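Local coordinates for RimK-related lysine biosynthesis protein (Thermococcus kodakarensis, PDB 5K2M), which probably acts as an ATP-dependent, magnesium-requiring ligase of the RimK/LysX family in amino-acid biosynthesis, binding its nucleotide in an ATP-grasp fold, at residues S74-I77 / F78-D82; E203-D207 / P208-E212; F231-K235 / G236-N240. One frame throughout, in Å; residues are numbered along the deposited sequence.

Interaction 1 (S74-I77 / F78-D82); sequences SRLI and FEAGD
Arg75 and Glu79 sit one helical turn apart, and the glutamate side chain runs back along that turn. Its CB lies 3.6 Å from Arg75 O and its CG 3.5 Å from the same oxygen, so the aliphatic part packs against the carbonyl that Glu79 N also uses. CG stands anti to the carbonyl carbon (chi1 -63°), which turns the chain back towards the preceding turn; a bend at chi2 then carries CD and OE2 near the guanidinium. There OE2 stays 4.2 Å from Arg75 NE, with the carboxylate and guanidinium planes 63° apart: opposite charges attracting at a distance, short of a salt bridge. Each finds its firm partner further off, Glu79 OE1 on Arg89 and Arg75 NH1 on Glu223 and Phe221 O.

On the buried side Leu76 CD1 meets Ala80 CB at 3.9 Å, the small methyl letting the turn lie close to Leu226 of strand 225-233. Ile77 packs on helix 53-65. The backbone bond from Glu79 N to Arg75 O is nearly straight (168°), whereas the one from Gly81 N to Ile77 O is clearly bent. This is the i to i+4 pattern of a short amphipathic alpha-helix, with Asp82 just beyond, the N-cap of helix 83-90.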
ATOM      1  N   SER A  74     -34.713  15.644   2.356  1.00 37.69           N
ATOM      2  CA  SER A  74     -33.813  15.699   3.498  1.00 37.88           C
ATOM      3  C   SER A  74     -33.529  17.138   3.945  1.00 38.42           C
ATOM      4  O   SER A  74     -33.482  17.430   5.141  1.00 37.45           O
ATOM      5  CB  SER A  74     -32.501  14.945   3.224  1.00 38.15           C
ATOM      6  OG  SER A  74     -31.781  15.493   2.141  1.00 39.85           O
ATOM      7  N   ARG A  75     -33.346  18.033   2.991  1.00 40.12           N
ATOM      8  CA  ARG A  75     -33.147  19.442   3.303  1.00 43.49           C
ATOM      9  C   ARG A  75     -34.339  20.028   4.089  1.00 40.10           C
ATOM     10  O   ARG A  75     -34.150  20.679   5.105  1.00 41.05           O
ATOM     11  CB  ARG A  75     -32.872  20.234   2.011  1.00 48.87           C
ATOM     12  CG  ARG A  75     -32.714  21.740   2.191  1.00 56.88           C
ATOM     13  CD  ARG A  75     -34.015  22.479   1.876  1.00 66.63           C
ATOM     14  NE  ARG A  75     -34.046  23.864   2.364  1.00 71.86           N
ATOM     15  CZ  ARG A  75     -35.049  24.723   2.165  1.00 72.70           C
ATOM     16  NH1 ARG A  75     -36.134  24.362   1.482  1.00 70.48           N
ATOM     17  NH2 ARG A  75     -34.968  25.958   2.653  1.00 74.19           N
ATOM     18  N   LEU A  76     -35.562  19.800   3.637  1.00 39.14           N
ATOM     19  CA  LEU A  76     -36.723  20.350   4.343  1.00 38.08           C
ATOM     20  C   LEU A  76     -36.913  19.726   5.725  1.00 37.64           C
ATOM     21  O   LEU A  76     -37.166  20.436   6.714  1.00 36.56           O
ATOM     22  CB  LEU A  76     -38.005  20.217   3.510  1.00 39.73           C
ATOM     23  CG  LEU A  76     -39.221  20.932   4.111  1.00 39.90           C
ATOM     24  CD1 LEU A  76     -38.938  22.404   4.379  1.00 40.38           C
ATOM     25  CD2 LEU A  76     -40.391  20.809   3.173  1.00 42.74           C
ATOM     26  N   ILE A  77     -36.757  18.408   5.817  1.00 36.74           N
ATOM     27  CA  ILE A  77     -36.856  17.737   7.104  1.00 36.18           C
ATOM     28  C   ILE A  77     -35.837  18.313   8.101  1.00 37.52           C
ATOM     29  O   ILE A  77     -36.176  18.580   9.249  1.00 35.28           O
ATOM     30  CB  ILE A  77     -36.667  16.213   6.980  1.00 36.99           C
ATOM     31  CG1 ILE A  77     -37.878  15.578   6.276  1.00 36.60           C
ATOM     32  CG2 ILE A  77     -36.474  15.583   8.360  1.00 35.44           C
ATOM     33  CD1 ILE A  77     -37.556  14.271   5.578  1.00 37.05           C
ATOM     34  N   PHE A  78     -34.606  18.537   7.657  1.00 38.99           N
ATOM     35  CA  PHE A  78     -33.610  19.121   8.544  1.00 40.78           C
ATOM     36  C   PHE A  78     -33.953  20.557   8.943  1.00 39.37           C
ATOM     37  O   PHE A  78     -33.931  20.889  10.112  1.00 36.75           O
ATOM     38  CB  PHE A  78     -32.202  19.114   7.930  1.00 44.69           C
ATOM     39  CG  PHE A  78     -31.222  19.914   8.738  1.00 48.71           C
ATOM     40  CD1 PHE A  78     -30.970  19.566  10.067  1.00 53.84           C
ATOM     41  CD2 PHE A  78     -30.643  21.066   8.226  1.00 50.61           C
ATOM     42  CE1 PHE A  78     -30.104  20.323  10.847  1.00 57.19           C
ATOM     43  CE2 PHE A  78     -29.765  21.813   8.989  1.00 52.54           C
ATOM     44  CZ  PHE A  78     -29.498  21.448  10.301  1.00 54.77           C
ATOM     45  N   GLU A  79     -34.249  21.414   7.970  1.00 39.38           N
ATOM     46  CA  GLU A  79     -34.458  22.820   8.288  1.00 41.63           C
ATOM     47  C   GLU A  79     -35.771  23.076   8.999  1.00 39.97           C
ATOM     48  O   GLU A  79     -35.788  23.738  10.040  1.00 41.40           O
ATOM     49  CB  GLU A  79     -34.318  23.700   7.051  1.00 44.12           C
ATOM     50  CG  GLU A  79     -32.916  23.635   6.485  1.00 48.84           C
ATOM     51  CD  GLU A  79     -32.363  24.975   6.038  1.00 54.75           C
ATOM     52  OE1 GLU A  79     -32.950  26.039   6.357  1.00 53.08           O
ATOM     53  OE2 GLU A  79     -31.315  24.944   5.360  1.00 59.90           O
ATOM     54  N   ALA A  80     -36.863  22.548   8.465  1.00 37.20           N
ATOM     55  CA  ALA A  80     -38.165  22.699   9.128  1.00 37.47           C
ATOM     56  C   ALA A  80     -38.192  22.029  10.510  1.00 37.73           C
ATOM     57  O   ALA A  80     -38.778  22.565  11.452  1.00 38.55           O
ATOM     58  CB  ALA A  80     -39.285  22.155   8.248  1.00 37.30           C
ATOM     59  N   GLY A  81     -37.534  20.875  10.637  1.00 38.53           N
ATOM     60  CA  GLY A  81     -37.561  20.101  11.888  1.00 38.77           C
ATOM     61  C   GLY A  81     -36.722  20.649  13.036  1.00 39.12           C
ATOM     62  O   GLY A  81     -36.771  20.127  14.140  1.00 42.92           O
ATOM     63  N   ASP A  82     -35.935  21.682  12.774  1.00 38.41           N
ATOM     64  CA  ASP A  82     -35.098  22.290  13.784  1.00 38.41           C
ATOM     65  C   ASP A  82     -35.667  23.649  14.134  1.00 38.03           C
ATOM     66  O   ASP A  82     -35.816  24.492  13.249  1.00 40.02           O
ATOM     67  CB  ASP A  82     -33.665  22.444  13.257  1.00 39.77           C
ATOM     68  CG  ASP A  82     -32.721  22.913  14.326  1.00 39.93           C
ATOM     69  OD1 ASP A  82     -32.196  22.044  15.039  1.00 39.42           O
ATOM     70  OD2 ASP A  82     -32.567  24.140  14.512  1.00 40.40           O
TER

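Interaction 2 (E203-D207 / P208-E212); sequences EPCSD and PEVEE
Asp207 turns its CG away from its own backbone N (chi1 -180°), and a small second torsion swings OD1 forward over the start of the next helix, where Glu209 N meets it. That hydrogen bond is 2.8 Å from Glu209 N to Asp207 OD1, and the donor comes from above the carboxylate plane, 39° out of it, with an N-H...O angle of 141°. Glu209 CB comes along, 3.1 Å from Asp207 OD1. The backbone joins the grip: Val210 N donates to Asp207 O at 3.1 Å.

Asp207 is thus the N-cap of helix 208-219, its carboxylate taking up an N-H that the first turn cannot bond within the helix. Aspartate suits the place because its short chain reaches that N-H, and its negative charge probably interacts favourably with the positive end of the helix dipole. Pro208 follows naturally in the first turn, since it has no N-H to offer and its ring fixes phi at a helical value. Without the carboxylate, as with an alanine here, Glu209 N would probably lack its capping acceptor, leaving the first turn less firmly held.

Beneath the cap lies an apolar contact. Val210 CG1 packs against Asp207 CB at 3.6 Å, while its other methyl, CG2, faces Cys205 SG at 4.0 Å. The thiol is buried, and Cys205 also rests on Ala184 and Tyr186 of strand 180-188, so a compact, weakly polar side chain fits between strand and helix.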
ATOM      1  N   GLU A 203     -60.499  21.677  16.748  1.00 53.22           N
ATOM      2  CA  GLU A 203     -61.717  22.376  16.354  1.00 54.23           C
ATOM      3  C   GLU A 203     -61.411  23.061  15.011  1.00 51.54           C
ATOM      4  O   GLU A 203     -60.300  23.533  14.828  1.00 46.72           O
ATOM      5  CB  GLU A 203     -62.053  23.427  17.416  1.00 60.33           C
ATOM      6  CG  GLU A 203     -63.519  23.559  17.785  1.00 67.26           C
ATOM      7  CD  GLU A 203     -63.933  22.631  18.909  1.00 71.69           C
ATOM      8  OE1 GLU A 203     -63.725  21.409  18.780  1.00 73.53           O
ATOM      9  OE2 GLU A 203     -64.481  23.124  19.920  1.00 79.72           O
ATOM     10  N   PRO A 204     -62.381  23.124  14.070  1.00 50.75           N
ATOM     11  CA  PRO A 204     -62.026  23.698  12.760  1.00 52.44           C
ATOM     12  C   PRO A 204     -61.728  25.204  12.815  1.00 51.83           C
ATOM     13  O   PRO A 204     -62.353  25.929  13.587  1.00 51.06           O
ATOM     14  CB  PRO A 204     -63.264  23.410  11.894  1.00 53.14           C
ATOM     15  CG  PRO A 204     -64.388  23.279  12.859  1.00 52.48           C
ATOM     16  CD  PRO A 204     -63.823  22.844  14.182  1.00 51.44           C
ATOM     17  N   CYS A 205     -60.752  25.650  12.029  1.00 52.84           N
ATOM     18  CA  CYS A 205     -60.374  27.066  11.984  1.00 53.26           C
ATOM     19  C   CYS A 205     -60.549  27.628  10.587  1.00 54.72           C
ATOM     20  O   CYS A 205     -59.933  27.139   9.640  1.00 54.41           O
ATOM     21  CB  CYS A 205     -58.927  27.260  12.409  1.00 52.06           C
ATOM     22  SG  CYS A 205     -58.361  28.960  12.172  1.00 51.41           S
ATOM     23  N   SER A 206     -61.354  28.679  10.477  1.00 56.26           N
ATOM     24  CA  SER A 206     -61.714  29.254   9.185  1.00 61.21           C
ATOM     25  C   SER A 206     -61.321  30.725   9.011  1.00 60.95           C
ATOM     26  O   SER A 206     -61.844  31.411   8.136  1.00 62.79           O
ATOM     27  CB  SER A 206     -63.224  29.121   8.979  1.00 62.56           C
ATOM     28  OG  SER A 206     -63.485  29.060   7.597  1.00 66.60           O
ATOM     29  N   ASP A 207     -60.405  31.208   9.842  1.00 60.07           N
ATOM     30  CA  ASP A 207     -59.926  32.578   9.740  1.00 59.10           C
ATOM     31  C   ASP A 207     -59.132  32.770   8.425  1.00 59.89           C
ATOM     32  O   ASP A 207     -58.112  32.126   8.230  1.00 59.19           O
ATOM     33  CB  ASP A 207     -59.087  32.875  10.974  1.00 59.09           C
ATOM     34  CG  ASP A 207     -58.529  34.282  11.002  1.00 61.24           C
ATOM     35  OD1 ASP A 207     -58.539  34.977   9.967  1.00 63.44           O
ATOM     36  OD2 ASP A 207     -58.059  34.681  12.087  1.00 61.39           O
ATOM     37  N   PRO A 208     -59.610  33.654   7.509  1.00 61.27           N
ATOM     38  CA  PRO A 208     -58.898  33.891   6.229  1.00 59.02           C
ATOM     39  C   PRO A 208     -57.475  34.418   6.399  1.00 57.98           C
ATOM     40  O   PRO A 208     -56.621  34.222   5.528  1.00 57.79           O
ATOM     41  CB  PRO A 208     -59.767  34.940   5.520  1.00 63.28           C
ATOM     42  CG  PRO A 208     -60.572  35.581   6.605  1.00 64.36           C
ATOM     43  CD  PRO A 208     -60.797  34.517   7.644  1.00 62.01           C
ATOM     44  N   GLU A 209     -57.229  35.088   7.516  1.00 57.26           N
ATOM     45  CA  GLU A 209     -55.890  35.556   7.857  1.00 58.21           C
ATOM     46  C   GLU A 209     -54.881  34.425   8.080  1.00 53.45           C
ATOM     47  O   GLU A 209     -53.719  34.550   7.705  1.00 51.44           O
ATOM     48  CB  GLU A 209     -55.958  36.426   9.108  1.00 61.44           C
ATOM     49  CG  GLU A 209     -54.841  37.442   9.207  1.00 64.67           C
ATOM     50  CD  GLU A 209     -55.145  38.511  10.232  1.00 67.79           C
ATOM     51  OE1 GLU A 209     -56.257  39.081  10.180  1.00 71.34           O
ATOM     52  OE2 GLU A 209     -54.272  38.768  11.089  1.00 69.61           O
ATOM     53  N   VAL A 210     -55.312  33.319   8.675  1.00 51.75           N
ATOM     54  CA  VAL A 210     -54.369  32.234   8.932  1.00 51.92           C
ATOM     55  C   VAL A 210     -53.989  31.556   7.618  1.00 50.08           C
ATOM     56  O   VAL A 210     -52.850  31.100   7.470  1.00 47.72           O
ATOM     57  CB  VAL A 210     -54.814  31.210  10.020  1.00 53.88           C
ATOM     58  CG1 VAL A 210     -55.588  31.889  11.138  1.00 53.64           C
ATOM     59  CG2 VAL A 210     -55.583  30.034   9.434  1.00 55.99           C
ATOM     60  N   GLU A 211     -54.920  31.516   6.663  1.00 48.42           N
ATOM     61  CA  GLU A 211     -54.641  30.907   5.360  1.00 48.68           C
ATOM     62  C   GLU A 211     -53.487  31.610   4.654  1.00 46.80           C
ATOM     63  O   GLU A 211     -52.539  30.957   4.200  1.00 44.30           O
ATOM     64  CB  GLU A 211     -55.889  30.896   4.458  1.00 49.88           C
ATOM     65  CG  GLU A 211     -55.591  30.507   3.012  1.00 51.58           C
ATOM     66  CD  GLU A 211     -56.829  30.212   2.185  1.00 55.25           C
ATOM     67  OE1 GLU A 211     -57.953  30.225   2.740  1.00 56.79           O
ATOM     68  OE2 GLU A 211     -56.668  29.972   0.966  1.00 55.91           O
ATOM     69  N   GLU A 212     -53.575  32.931   4.566  1.00 46.91           N
ATOM     70  CA  GLU A 212     -52.556  33.736   3.896  1.00 48.74           C
ATOM     71  C   GLU A 212     -51.227  33.685   4.622  1.00 47.62           C
ATOM     72  O   GLU A 212     -50.181  33.569   3.993  1.00 48.22           O
ATOM     73  CB  GLU A 212     -53.017  35.188   3.776  1.00 54.07           C
ATOM     74  CG  GLU A 212     -52.032  36.102   3.064  1.00 59.08           C
ATOM     75  CD  GLU A 212     -52.516  37.542   2.979  1.00 66.88           C
ATOM     76  OE1 GLU A 212     -51.655  38.446   3.037  1.00 72.65           O
ATOM     77  OE2 GLU A 212     -53.747  37.774   2.864  1.00 69.21           O
TER

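Interaction 3 (F231-K235 / G236-N240); sequences FESEK and GLLVN. With ADP (adenosine-5'-diphosphate), chain O.
A beta hairpin of the ATP-grasp domain, made by strands 225-233 and 236-243, carries two residues of the ADP pocket, Phe231 and Asn240. Near its closed end Phe231 and Leu238 form an antiparallel hydrogen-bonded pair: Phe231 N reaches Leu238 O at 2.8 Å, and Leu238 N returns the bond to Phe231 O.

A type I turn from Ser233 to Gly236 joins the strands. Ser233 OG gives its hydrogen to Gly236 O, 2.8 Å away and in the carbonyl plane, and accepts from Lys235 N, completing an ST turn. Its first torsion sets the hydroxyl between the backbone N and the carbonyl carbon, where it can serve both partners. Glycine suits position 236 because its positive phi would press a CB against Lys235 O.

At the nucleotide end, Asn240 CB lies over one face of the Phe231 ring, 3.7 Å from its centroid and offset toward the rim, a CH-pi contact. The amide and ring planes differ by only 24°. With CG anti to the backbone N (chi1 169°), the amide extends past the ring, and Asn240 ND2 donates an almost straight bond (170°) to ADP O2A at 2.8 Å. Asn240 OD1 accepts from Gln162, which fixes which way the amide faces. Phe231 CE2 approaches adenine C5 to 3.5 Å, so the aromatic residue gives the base an apolar neighbour.

Leu237 CD2 packs beside Glu232 CG at 3.5 Å, and Glu232 ends in a salt bridge to Arg170. Leu237 and Val239 both reach Leu213 of helix 208-219, while Phe231 and Glu232 touch strand 170-177.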
ATOM      1  N   PHE A 231     -49.667  31.270  16.541  1.00 42.33           N
ATOM      2  CA  PHE A 231     -50.204  31.816  17.790  1.00 43.38           C
ATOM      3  C   PHE A 231     -50.973  33.105  17.552  1.00 45.39           C
ATOM      4  O   PHE A 231     -50.517  33.980  16.814  1.00 46.85           O
ATOM      5  CB  PHE A 231     -49.094  32.181  18.779  1.00 43.18           C
ATOM      6  CG  PHE A 231     -48.200  31.040  19.193  1.00 41.85           C
ATOM      7  CD1 PHE A 231     -48.549  29.716  18.987  1.00 40.10           C
ATOM      8  CD2 PHE A 231     -46.997  31.320  19.840  1.00 41.37           C
ATOM      9  CE1 PHE A 231     -47.722  28.699  19.401  1.00 40.98           C
ATOM     10  CE2 PHE A 231     -46.159  30.304  20.255  1.00 42.41           C
ATOM     11  CZ  PHE A 231     -46.523  28.986  20.034  1.00 42.03           C
ATOM     12  N   GLU A 232     -52.126  33.228  18.202  1.00 47.80           N
ATOM     13  CA  GLU A 232     -52.813  34.514  18.318  1.00 50.85           C
ATOM     14  C   GLU A 232     -52.239  35.244  19.523  1.00 52.86           C
ATOM     15  O   GLU A 232     -52.074  34.648  20.586  1.00 53.93           O
ATOM     16  CB  GLU A 232     -54.322  34.324  18.500  1.00 51.13           C
ATOM     17  CG  GLU A 232     -54.996  33.626  17.324  1.00 51.70           C
ATOM     18  CD  GLU A 232     -56.300  32.956  17.701  1.00 52.16           C
ATOM     19  OE1 GLU A 232     -56.268  31.918  18.402  1.00 51.78           O
ATOM     20  OE2 GLU A 232     -57.360  33.462  17.287  1.00 53.62           O
ATOM     21  N   SER A 233     -51.923  36.524  19.345  1.00 53.34           N
ATOM     22  CA  SER A 233     -51.411  37.363  20.419  1.00 53.48           C
ATOM     23  C   SER A 233     -51.968  38.765  20.266  1.00 55.45           C
ATOM     24  O   SER A 233     -52.529  39.099  19.222  1.00 54.97           O
ATOM     25  CB  SER A 233     -49.884  37.414  20.373  1.00 51.80           C
ATOM     26  OG  SER A 233     -49.440  38.232  19.311  1.00 51.85           O
ATOM     27  N   GLU A 234     -51.781  39.586  21.298  1.00 57.80           N
ATOM     28  CA  GLU A 234     -52.207  40.989  21.277  1.00 60.85           C
ATOM     29  C   GLU A 234     -51.597  41.776  20.106  1.00 59.09           C
ATOM     30  O   GLU A 234     -52.115  42.820  19.734  1.00 61.66           O
ATOM     31  CB  GLU A 234     -51.900  41.682  22.622  1.00 64.83           C
ATOM     32  CG  GLU A 234     -50.417  41.851  22.953  1.00 69.72           C
ATOM     33  CD  GLU A 234     -50.154  42.225  24.415  1.00 73.64           C
ATOM     34  OE1 GLU A 234     -51.007  42.900  25.031  1.00 79.27           O
ATOM     35  OE2 GLU A 234     -49.083  41.849  24.953  1.00 73.63           O
ATOM     36  N   LYS A 235     -50.509  41.269  19.530  1.00 57.29           N
ATOM     37  CA  LYS A 235     -49.881  41.891  18.356  1.00 56.90           C
ATOM     38  C   LYS A 235     -50.199  41.154  17.049  1.00 55.02           C
ATOM     39  O   LYS A 235     -49.487  41.300  16.064  1.00 55.43           O
ATOM     40  CB  LYS A 235     -48.358  42.032  18.553  1.00 58.33           C
ATOM     41  CG  LYS A 235     -47.625  40.771  18.992  1.00 60.13           C
ATOM     42  CD  LYS A 235     -46.135  41.031  19.143  1.00 62.02           C
ATOM     43  CE  LYS A 235     -45.447  39.894  19.893  1.00 61.35           C
ATOM     44  NZ  LYS A 235     -43.963  40.015  19.866  1.00 59.97           N
ATOM     45  N   GLY A 236     -51.282  40.381  17.036  1.00 53.08           N
ATOM     46  CA  GLY A 236     -51.680  39.640  15.847  1.00 52.60           C
ATOM     47  C   GLY A 236     -51.072  38.247  15.795  1.00 50.93           C
ATOM     48  O   GLY A 236     -50.491  37.756  16.776  1.00 49.63           O
ATOM     49  N   LEU A 237     -51.196  37.623  14.633  1.00 48.78           N
ATOM     50  CA  LEU A 237     -50.760  36.249  14.439  1.00 49.07           C
ATOM     51  C   LEU A 237     -49.238  36.145  14.314  1.00 45.66           C
ATOM     52  O   LEU A 237     -48.596  36.994  13.699  1.00 46.42           O
ATOM     53  CB  LEU A 237     -51.438  35.649  13.209  1.00 50.42           C
ATOM     54  CG  LEU A 237     -52.970  35.642  13.252  1.00 52.82           C
ATOM     55  CD1 LEU A 237     -53.520  35.171  11.913  1.00 54.65           C
ATOM     56  CD2 LEU A 237     -53.495  34.776  14.385  1.00 52.38           C
ATOM     57  N   LEU A 238     -48.673  35.106  14.920  1.00 42.77           N
ATOM     58  CA  LEU A 238     -47.238  34.841  14.847  1.00 42.73           C
ATOM     59  C   LEU A 238     -47.037  33.384  14.463  1.00 41.65           C
ATOM     60  O   LEU A 238     -47.758  32.504  14.953  1.00 41.98           O
ATOM     61  CB  LEU A 238     -46.564  35.090  16.205  1.00 42.20           C
ATOM     62  CG  LEU A 238     -46.901  36.391  16.936  1.00 43.73           C
ATOM     63  CD1 LEU A 238     -46.611  36.281  18.423  1.00 42.94           C
ATOM     64  CD2 LEU A 238     -46.150  37.565  16.316  1.00 45.50           C
ATOM     65  N   VAL A 239     -46.051  33.133  13.608  1.00 40.78           N
ATOM     66  CA  VAL A 239     -45.695  31.773  13.239  1.00 40.49           C
ATOM     67  C   VAL A 239     -44.677  31.269  14.246  1.00 40.58           C
ATOM     68  O   VAL A 239     -43.665  31.909  14.476  1.00 40.16           O
ATOM     69  CB  VAL A 239     -45.114  31.694  11.821  1.00 40.68           C
ATOM     70  CG1 VAL A 239     -44.748  30.252  11.486  1.00 41.57           C
ATOM     71  CG2 VAL A 239     -46.117  32.243  10.818  1.00 41.64           C
ATOM     72  N   ASN A 240     -44.960  30.124  14.851  1.00 39.86           N
ATOM     73  CA  ASN A 240     -44.125  29.597  15.912  1.00 39.78           C
ATOM     74  C   ASN A 240     -43.140  28.580  15.358  1.00 40.96           C
ATOM     75  O   ASN A 240     -41.925  28.675  15.569  1.00 41.52           O
ATOM     76  CB  ASN A 240     -44.985  28.954  16.998  1.00 38.71           C
ATOM     77  CG  ASN A 240     -44.157  28.163  17.994  1.00 40.70           C
ATOM     78  OD1 ASN A 240     -43.153  28.657  18.499  1.00 42.13           O
ATOM     79  ND2 ASN A 240     -44.563  26.929  18.269  1.00 38.71           N
TER
HETATM   80  PB  ADP O 301     -43.370  21.212  19.560  1.00 39.40           P
HETATM   81  O1B ADP O 301     -44.849  21.211  19.291  1.00 38.60           O
HETATM   82  O2B ADP O 301     -42.955  20.377  20.748  1.00 35.17           O
HETATM   83  O3B ADP O 301     -42.492  20.934  18.365  1.00 37.34           O
HETATM   84  PA  ADP O 301     -43.916  24.033  19.921  1.00 36.71           P
HETATM   85  O1A ADP O 301     -44.958  23.895  18.828  1.00 38.17           O
HETATM   86  O2A ADP O 301     -43.013  25.218  19.811  1.00 32.63           O
HETATM   87  O3A ADP O 301     -43.013  22.712  20.056  1.00 36.49           O
HETATM   88  O5' ADP O 301     -44.645  24.094  21.348  1.00 33.36           O
HETATM   89  C5' ADP O 301     -45.705  23.224  21.676  1.00 32.34           C
HETATM   90  C4' ADP O 301     -46.893  24.027  22.179  1.00 33.10           C
HETATM   91  O4' ADP O 301     -46.510  24.763  23.347  1.00 31.75           O
HETATM   92  C3' ADP O 301     -47.449  25.042  21.194  1.00 32.87           C
HETATM   93  O3' ADP O 301     -48.453  24.466  20.343  1.00 32.72           O
HETATM   94  C2' ADP O 301     -48.017  26.091  22.130  1.00 31.13           C
HETATM   95  O2' ADP O 301     -49.314  25.739  22.606  1.00 30.90           O
HETATM   96  C1' ADP O 301     -47.088  26.063  23.320  1.00 31.29           C
HETATM   97  N9  ADP O 301     -46.024  27.064  23.160  1.00 31.00           N
HETATM   98  C8  ADP O 301     -44.817  26.867  22.588  1.00 31.58           C
HETATM   99  N7  ADP O 301     -44.082  27.992  22.582  1.00 31.45           N
HETATM  100  C5  ADP O 301     -44.843  28.943  23.153  1.00 30.78           C
HETATM  101  C6  ADP O 301     -44.677  30.357  23.486  1.00 29.16           C
HETATM  102  N6  ADP O 301     -43.529  31.000  23.184  1.00 28.90           N
HETATM  103  N1  ADP O 301     -45.709  30.977  24.092  1.00 28.90           N
HETATM  104  C2  ADP O 301     -46.855  30.351  24.394  1.00 29.36           C
HETATM  105  N3  ADP O 301     -47.082  29.065  24.127  1.00 29.48           N
HETATM  106  C4  ADP O 301     -46.125  28.327  23.525  1.00 30.68           C

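Interactions 2 and 3 touch: Leu237 CD1 of the hairpin lies 3.8 Å from Glu209 OE2 and 4.0 Å from Val210 CG1, so the capped helix start rests on strand 236-243 of the antiparallel sheet. Interaction 1 stands apart, its nearest atoms about 8 Å from interaction 3 and about 16 Å from interaction 2, though it too reaches strand 225-233, through Leu226. It lies nearest the chain's centre and mixes a buried apolar side with a charged one. Interaction 2 is mostly exposed and relies on a carboxylate cap; interaction 3 has an exposed turn but buries Phe231 and Asn240 where the nucleotide binds.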